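Side-chain contacts in TRAP dicarboxylate transporter, DctP subunit (Sulfurospirillum deleyianum, PDB 4OVS), which binds succinate and probably delivers such dicarboxylates in the periplasm to the membrane components of a TRAP transporter: residues Ser212-Thr216 / Lys217-Glu221; Asp274-Asp277 / Met278-Ile282; Met88-Phe91 / Ser92-Thr95. All blocks are in the same frame, centred on the assembly; numbering follows the deposited sequence.

Contact 1 of 3, residues Ser212-Thr216 / Lys217-Glu221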
# COMPACT_ATOMS: atom_id res chain seq x y z
N SER A 212 6.05 6.55 -4.86
CA SER A 212 7.12 5.76 -4.27
C SER A 212 7.37 4.47 -5.06
O SER A 212 8.47 4.18 -5.52
CB SER A 212 6.71 5.43 -2.81
OG SER A 212 5.49 4.63 -2.79
N ASN A 213 6.33 3.69 -5.25
CA ASN A 213 6.44 2.46 -6.03
C ASN A 213 6.65 2.71 -7.54
O ASN A 213 7.38 1.98 -8.20
CB ASN A 213 5.21 1.60 -5.82
CG ASN A 213 5.16 0.98 -4.44
OD1 ASN A 213 6.18 0.86 -3.74
ND2 ASN A 213 3.99 0.55 -4.05
N PHE A 214 6.00 3.74 -8.06
CA PHE A 214 6.09 4.08 -9.47
C PHE A 214 7.54 4.25 -9.91
O PHE A 214 7.93 3.73 -10.93
CB PHE A 214 5.28 5.34 -9.77
CG PHE A 214 5.10 5.64 -11.22
CD1 PHE A 214 4.22 4.90 -11.99
CD2 PHE A 214 5.78 6.69 -11.80
CE1 PHE A 214 4.06 5.17 -13.35
CE2 PHE A 214 5.63 6.97 -13.17
CZ PHE A 214 4.76 6.22 -13.94
N TYR A 215 8.36 4.94 -9.12
CA TYR A 215 9.74 5.19 -9.54
C TYR A 215 10.72 4.10 -9.13
O TYR A 215 11.52 3.65 -9.92
CB TYR A 215 10.22 6.56 -9.04
CG TYR A 215 11.61 6.94 -9.45
CD1 TYR A 215 11.84 7.56 -10.65
CD2 TYR A 215 12.68 6.68 -8.64
CE1 TYR A 215 13.14 7.91 -11.06
CE2 TYR A 215 13.98 7.03 -9.02
CZ TYR A 215 14.19 7.65 -10.23
OH TYR A 215 15.45 8.00 -10.61
N THR A 216 10.65 3.66 -7.89
CA THR A 216 11.56 2.65 -7.36
C THR A 216 11.45 1.30 -8.04
O THR A 216 12.44 0.57 -8.05
CB THR A 216 11.42 2.43 -5.86
OG1 THR A 216 10.10 1.96 -5.56
CG2 THR A 216 11.72 3.75 -5.12
N LYS A 217 10.31 0.98 -8.65
CA LYS A 217 10.19 -0.25 -9.39
C LYS A 217 10.29 -0.03 -10.88
O LYS A 217 10.05 -0.95 -11.61
CB LYS A 217 8.86 -0.95 -9.15
CG LYS A 217 8.62 -1.32 -7.74
CD LYS A 217 9.66 -2.35 -7.23
CE LYS A 217 9.46 -3.73 -7.76
NZ LYS A 217 10.41 -4.60 -7.03
N LYS A 218 10.59 1.20 -11.30
CA LYS A 218 10.84 1.55 -12.69
C LYS A 218 9.63 1.45 -13.56
O LYS A 218 9.75 1.27 -14.77
CB LYS A 218 12.00 0.74 -13.23
CG LYS A 218 13.17 0.81 -12.27
CD LYS A 218 14.48 0.51 -12.94
CE LYS A 218 15.59 0.29 -11.91
NZ LYS A 218 15.85 1.50 -11.06
N PHE A 219 8.45 1.61 -12.95
CA PHE A 219 7.22 1.59 -13.74
C PHE A 219 7.23 2.80 -14.68
O PHE A 219 6.61 2.79 -15.76
CB PHE A 219 6.00 1.68 -12.86
CG PHE A 219 5.79 0.48 -11.93
CD1 PHE A 219 6.39 -0.76 -12.16
CD2 PHE A 219 4.95 0.61 -10.83
CE1 PHE A 219 6.11 -1.83 -11.31
CE2 PHE A 219 4.67 -0.45 -9.98
CZ PHE A 219 5.27 -1.66 -10.20
N ASN A 220 7.92 3.85 -14.25
CA ASN A 220 8.12 5.03 -15.09
C ASN A 220 8.80 4.71 -16.42
O ASN A 220 8.58 5.41 -17.41
CB ASN A 220 8.94 6.08 -14.36
CG ASN A 220 10.29 5.59 -13.93
OD1 ASN A 220 10.41 4.60 -13.19
ND2 ASN A 220 11.32 6.27 -14.39
N GLU A 221 9.62 3.67 -16.46
CA GLU A 221 10.36 3.33 -17.66
C GLU A 221 9.51 2.53 -18.62
O GLU A 221 9.86 2.37 -19.79
CB GLU A 221 11.65 2.59 -17.29
CG GLU A 221 12.50 3.46 -16.42
CD GLU A 221 13.87 2.90 -16.14
OE1 GLU A 221 14.72 3.65 -15.60
OE2 GLU A 221 14.07 1.72 -16.43
O HOH W 1 13.81 4.25 -11.37
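Phe214 and Phe219 meet across the end of a short helix, with CD1 of Phe214 3.8 Å from CB of Phe219, so that one side of the first ring rests on the stem of the second. The same Phe214 ring continues over the next residue, where its CE2 lies 3.6 Å from CB of Asn220. Asn220 N stands over the middle of one ring face, 3.9 Å above the plane of Phe214. Setting CG of Phe214 anti to the backbone N (chi1 -170°) turns back towards the chain a side chain whose first bond leads away from it. Beyond this apolar patch, the Asn220 amide leans against Tyr215, ND2 to CD1 4.0 Å, with the two planes 28° apart.

The backbone places these groups. Phe219 N gives Phe214 O a weak hydrogen bond of 3.0 Å, and Asn220 N adds a second weak one. Lys218 N donates to Tyr215 O at 3.0 Å. A water that lies over the Tyr215 ring donates to the same oxygen. One turn back, Thr216 OG1 donates to Ser212 O at 2.8 Å, joined from the opposite face of that carbonyl by Thr216 N.

Further out, Lys217 NZ bonds to Asn66, the Phe219 ring packs on Val195 and Tyr196 of helix 195-200, and Asn213 ND2 donates to the bound succinate. With Lys218 in a left-handed conformation, the Phe219-to-Phe214 and Lys218-to-Tyr215 bonds, and an apolar contact between the same two phenylalanines, this is a Schellman motif, ending the helix that carries a succinate-binding asparagine.

Contact 2 of 3, residues Asp274-Asp277 / Met278-Ile282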
# COMPACT_ATOMS: atom_id res chain seq x y z
N ASP A 274 8.30 11.97 0.86
CA ASP A 274 8.47 11.11 -0.31
C ASP A 274 7.88 11.66 -1.60
O ASP A 274 8.48 11.50 -2.66
CB ASP A 274 7.88 9.72 -0.01
CG ASP A 274 8.39 8.64 -0.94
OD1 ASP A 274 9.62 8.48 -1.06
OD2 ASP A 274 7.54 7.92 -1.51
N ASP A 275 6.71 12.31 -1.55
CA ASP A 275 6.05 12.74 -2.78
C ASP A 275 6.88 13.79 -3.50
O ASP A 275 6.99 13.77 -4.72
CB ASP A 275 4.63 13.27 -2.51
CG ASP A 275 3.54 12.18 -2.51
OD1 ASP A 275 3.81 10.99 -2.79
OD2 ASP A 275 2.36 12.54 -2.22
N GLU A 276 7.47 14.72 -2.74
CA GLU A 276 8.25 15.79 -3.34
C GLU A 276 9.50 15.21 -3.96
O GLU A 276 9.81 15.50 -5.11
CB GLU A 276 8.62 16.87 -2.32
CG GLU A 276 9.35 18.06 -2.93
CD GLU A 276 10.85 17.84 -3.15
OE1 GLU A 276 11.51 17.11 -2.36
OE2 GLU A 276 11.38 18.41 -4.12
N ASP A 277 10.20 14.36 -3.21
CA ASP A 277 11.39 13.71 -3.74
C ASP A 277 11.08 12.88 -5.00
O ASP A 277 11.78 12.98 -5.98
CB ASP A 277 11.98 12.82 -2.65
CG ASP A 277 13.30 12.20 -3.05
OD1 ASP A 277 14.01 12.78 -3.90
OD2 ASP A 277 13.63 11.12 -2.49
N MSE A 278 10.04 12.04 -4.94
CA MSE A 278 9.75 11.14 -6.06
C MSE A 278 9.29 11.95 -7.29
O MSE A 278 9.61 11.60 -8.45
CB MSE A 278 8.70 10.12 -5.61
CG MSE A 278 9.22 9.19 -4.53
SE MSE A 278 10.62 8.05 -5.35
CE MSE A 278 12.23 8.55 -4.36
N LEU A 279 8.59 13.07 -7.06
CA LEU A 279 8.05 13.82 -8.19
C LEU A 279 9.23 14.49 -8.90
O LEU A 279 9.33 14.46 -10.10
CB LEU A 279 6.98 14.80 -7.79
CG LEU A 279 6.38 15.70 -8.89
CD1 LEU A 279 5.74 14.86 -9.94
CD2 LEU A 279 5.38 16.67 -8.31
N ALA A 280 10.20 14.96 -8.14
CA ALA A 280 11.40 15.51 -8.76
C ALA A 280 12.13 14.45 -9.62
O ALA A 280 12.59 14.73 -10.72
CB ALA A 280 12.33 16.05 -7.71
N LYS A 281 12.25 13.24 -9.11
CA LYS A 281 12.98 12.21 -9.86
C LYS A 281 12.23 11.77 -11.12
O LYS A 281 12.81 11.57 -12.20
CB LYS A 281 13.28 11.01 -8.96
CG LYS A 281 14.38 11.23 -7.93
CD LYS A 281 14.36 10.09 -6.90
CE LYS A 281 15.43 10.21 -5.78
NZ LYS A 281 16.76 10.50 -6.36
N ILE A 282 10.92 11.61 -11.00
CA ILE A 282 10.11 11.26 -12.16
C ILE A 282 10.15 12.38 -13.21
O ILE A 282 10.23 12.11 -14.42
CB ILE A 282 8.71 10.90 -11.69
CG1 ILE A 282 8.81 9.67 -10.81
CG2 ILE A 282 7.72 10.67 -12.84
CD1 ILE A 282 7.68 9.51 -9.95
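Asp274 and Met278 mark one turn of the long helix 253-289, Met278 N donating to Asp274 O at 2.8 Å with an N-H...O angle of 164°. The next three donors, Leu279, Ala280 and Lys281, repeat the i to i+4 pattern onto Asp275, Glu276 and Asp277. On this frame Met278, present as selenomethionine, lays its CG 3.6 Å from OD1 of Asp274. The chain then bends, and its CE ends 3.5 Å from OD2 of Asp277. The other oxygen of that carboxylate serves a different neighbour: OD1 of Asp277 borders CE of Lys281, also at 3.5 Å. CG of Asp277 stands anti to the backbone N (chi1 -175°), which holds the carboxylate out from the helix, where the Lys281 chain runs back beside it. Lys281 NZ remains 4.3 Å from OD1 of Asp277, too far for a salt bridge. Putting an alanine at Asp277 would probably leave the Lys281 ammonium without this nearby opposite charge and the selenomethionine methyl without its carboxylate neighbour. Any attraction between the two charges is probably loose, since the carboxylate oxygens touch carbons of Lys281 and Met278 and not the ammonium nitrogen.

Contact 3 of 3, residues Met88-Phe91 / Ser92-Thr95; sequences MPSF and SKFT
The bend that follows strand 86-87 brings Lys93 into the succinate site, and Pro89 and Ser90 at its start pack directly on the Lys93 and Phe94 that follow. The chain turns tightly here, through successive i to i+3 bonds: Lys93 N donates to Ser90 O at 2.9 Å and Phe94 N to Phe91 O at 3.0 Å. Thr95 OG1 adds a side-chain bond to Ser92 O, an oxygen that Thr95 N also grips.

Within the bend Lys93 folds back over Ser90, its CG only 3.2 Å from OG of that serine. Two bends along the lysine chain, at chi2 and chi4, then direct its ammonium group to several acceptors: NZ forms a salt bridge with Asp72, bonds to the succinate, and donates at 3.0 Å to a water that also takes up Ser90 N. These partners would be expected to fix the position of the charge facing the ligand. A second water joins Ser90 OG with Ser92 N and Ser92 OG, and Ser92 OG is also hydrogen-bonded to Asp105. Away from the ammonium group, Pro89 CB touches CE2 of Phe94 at 3.7 Å, while the carbonyl oxygen of Phe91 lies at the edge of that ring, in its plane.

Phe94 packs on Met76 of helix 75-81, and Phe91 meets Phe104 edge-to-face. Backbone hydrogen bonds between Pro89 and Leu237 and between Phe91 and Gly235 tie the bend to strand 233-241.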
# COMPACT_ATOMS: atom_id res chain seq x y z
N MSE A 88 4.19 -6.40 6.22
CA MSE A 88 3.55 -5.08 6.18
C MSE A 88 2.66 -4.87 4.96
O MSE A 88 2.91 -3.98 4.14
CB MSE A 88 4.59 -4.00 6.27
CG MSE A 88 5.47 -4.04 7.47
SE MSE A 88 7.13 -5.04 7.08
CE MSE A 88 8.13 -4.53 8.64
N PRO A 89 1.65 -5.71 4.81
CA PRO A 89 0.80 -5.76 3.61
C PRO A 89 -0.02 -4.53 3.42
O PRO A 89 -0.40 -3.92 4.41
CB PRO A 89 -0.10 -6.96 3.88
CG PRO A 89 0.64 -7.76 4.86
CD PRO A 89 1.33 -6.80 5.74
N SER A 90 -0.30 -4.13 2.18
CA SER A 90 -1.21 -3.00 1.97
C SER A 90 -2.65 -3.41 2.36
O SER A 90 -2.96 -4.59 2.43
CB SER A 90 -1.19 -2.53 0.54
OG SER A 90 -1.83 -3.47 -0.29
N PHE A 91 -3.50 -2.42 2.61
CA PHE A 91 -4.87 -2.68 3.06
C PHE A 91 -5.59 -3.66 2.13
O PHE A 91 -6.33 -4.54 2.56
CB PHE A 91 -5.64 -1.35 3.18
CG PHE A 91 -5.00 -0.32 4.12
CD1 PHE A 91 -4.29 -0.73 5.22
CD2 PHE A 91 -5.07 1.03 3.85
CE1 PHE A 91 -3.67 0.18 6.04
CE2 PHE A 91 -4.45 1.95 4.65
CZ PHE A 91 -3.77 1.53 5.76
N SER A 92 -5.43 -3.47 0.85
CA SER A 92 -6.10 -4.33 -0.15
C SER A 92 -5.79 -5.81 0.05
O SER A 92 -6.60 -6.67 -0.26
CB SER A 92 -5.65 -3.99 -1.59
OG SER A 92 -6.05 -2.69 -2.00
N LYS A 93 -4.60 -6.09 0.56
CA LYS A 93 -4.12 -7.44 0.71
C LYS A 93 -4.88 -8.18 1.82
O LYS A 93 -4.88 -9.39 1.86
CB LYS A 93 -2.62 -7.42 1.00
CG LYS A 93 -1.76 -6.67 -0.00
CD LYS A 93 -1.58 -7.40 -1.32
CE LYS A 93 -1.25 -6.43 -2.47
NZ LYS A 93 0.10 -5.83 -2.41
N PHE A 94 -5.56 -7.44 2.69
CA PHE A 94 -6.36 -8.02 3.78
C PHE A 94 -7.83 -8.26 3.42
O PHE A 94 -8.59 -8.84 4.20
CB PHE A 94 -6.35 -7.08 5.00
CG PHE A 94 -5.01 -6.98 5.70
CD1 PHE A 94 -4.66 -7.86 6.71
CD2 PHE A 94 -4.11 -5.98 5.36
CE1 PHE A 94 -3.46 -7.77 7.36
CE2 PHE A 94 -2.88 -5.88 6.02
CZ PHE A 94 -2.56 -6.76 7.01
N THR A 95 -8.25 -7.78 2.26
CA THR A 95 -9.68 -7.68 2.01
C THR A 95 -10.41 -9.01 1.82
O THR A 95 -11.63 -9.05 1.92
CB THR A 95 -10.00 -6.70 0.85
OG1 THR A 95 -9.50 -7.19 -0.41
CG2 THR A 95 -9.38 -5.30 1.16
O HOH W 2 1.56 -4.95 0.05
O HOH W 3 -4.19 -1.47 -0.65

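In the fold
The three contacts illustrate how local chemistry follows position in the fold. Contact 3 is buried near the middle of the chain, whereas contacts 1 and 2 lie further out and are only partly buried. These two are neighbours: helix 211-216 lies against helix 253-289, with Tyr215 packing on Lys281 and Ile282, and Ser212 on Asp274. Contact 3 touches neither, its centre lying about 20 Å from that of contact 1, yet contacts 3 and 1 each supply a residue that binds succinate, Lys93 and Asn213 respectively. Aromatic packing at a helix end marks contact 1, carboxylates beside aliphatic carbons mark contact 2, and water-bridged polar groups mark contact 3.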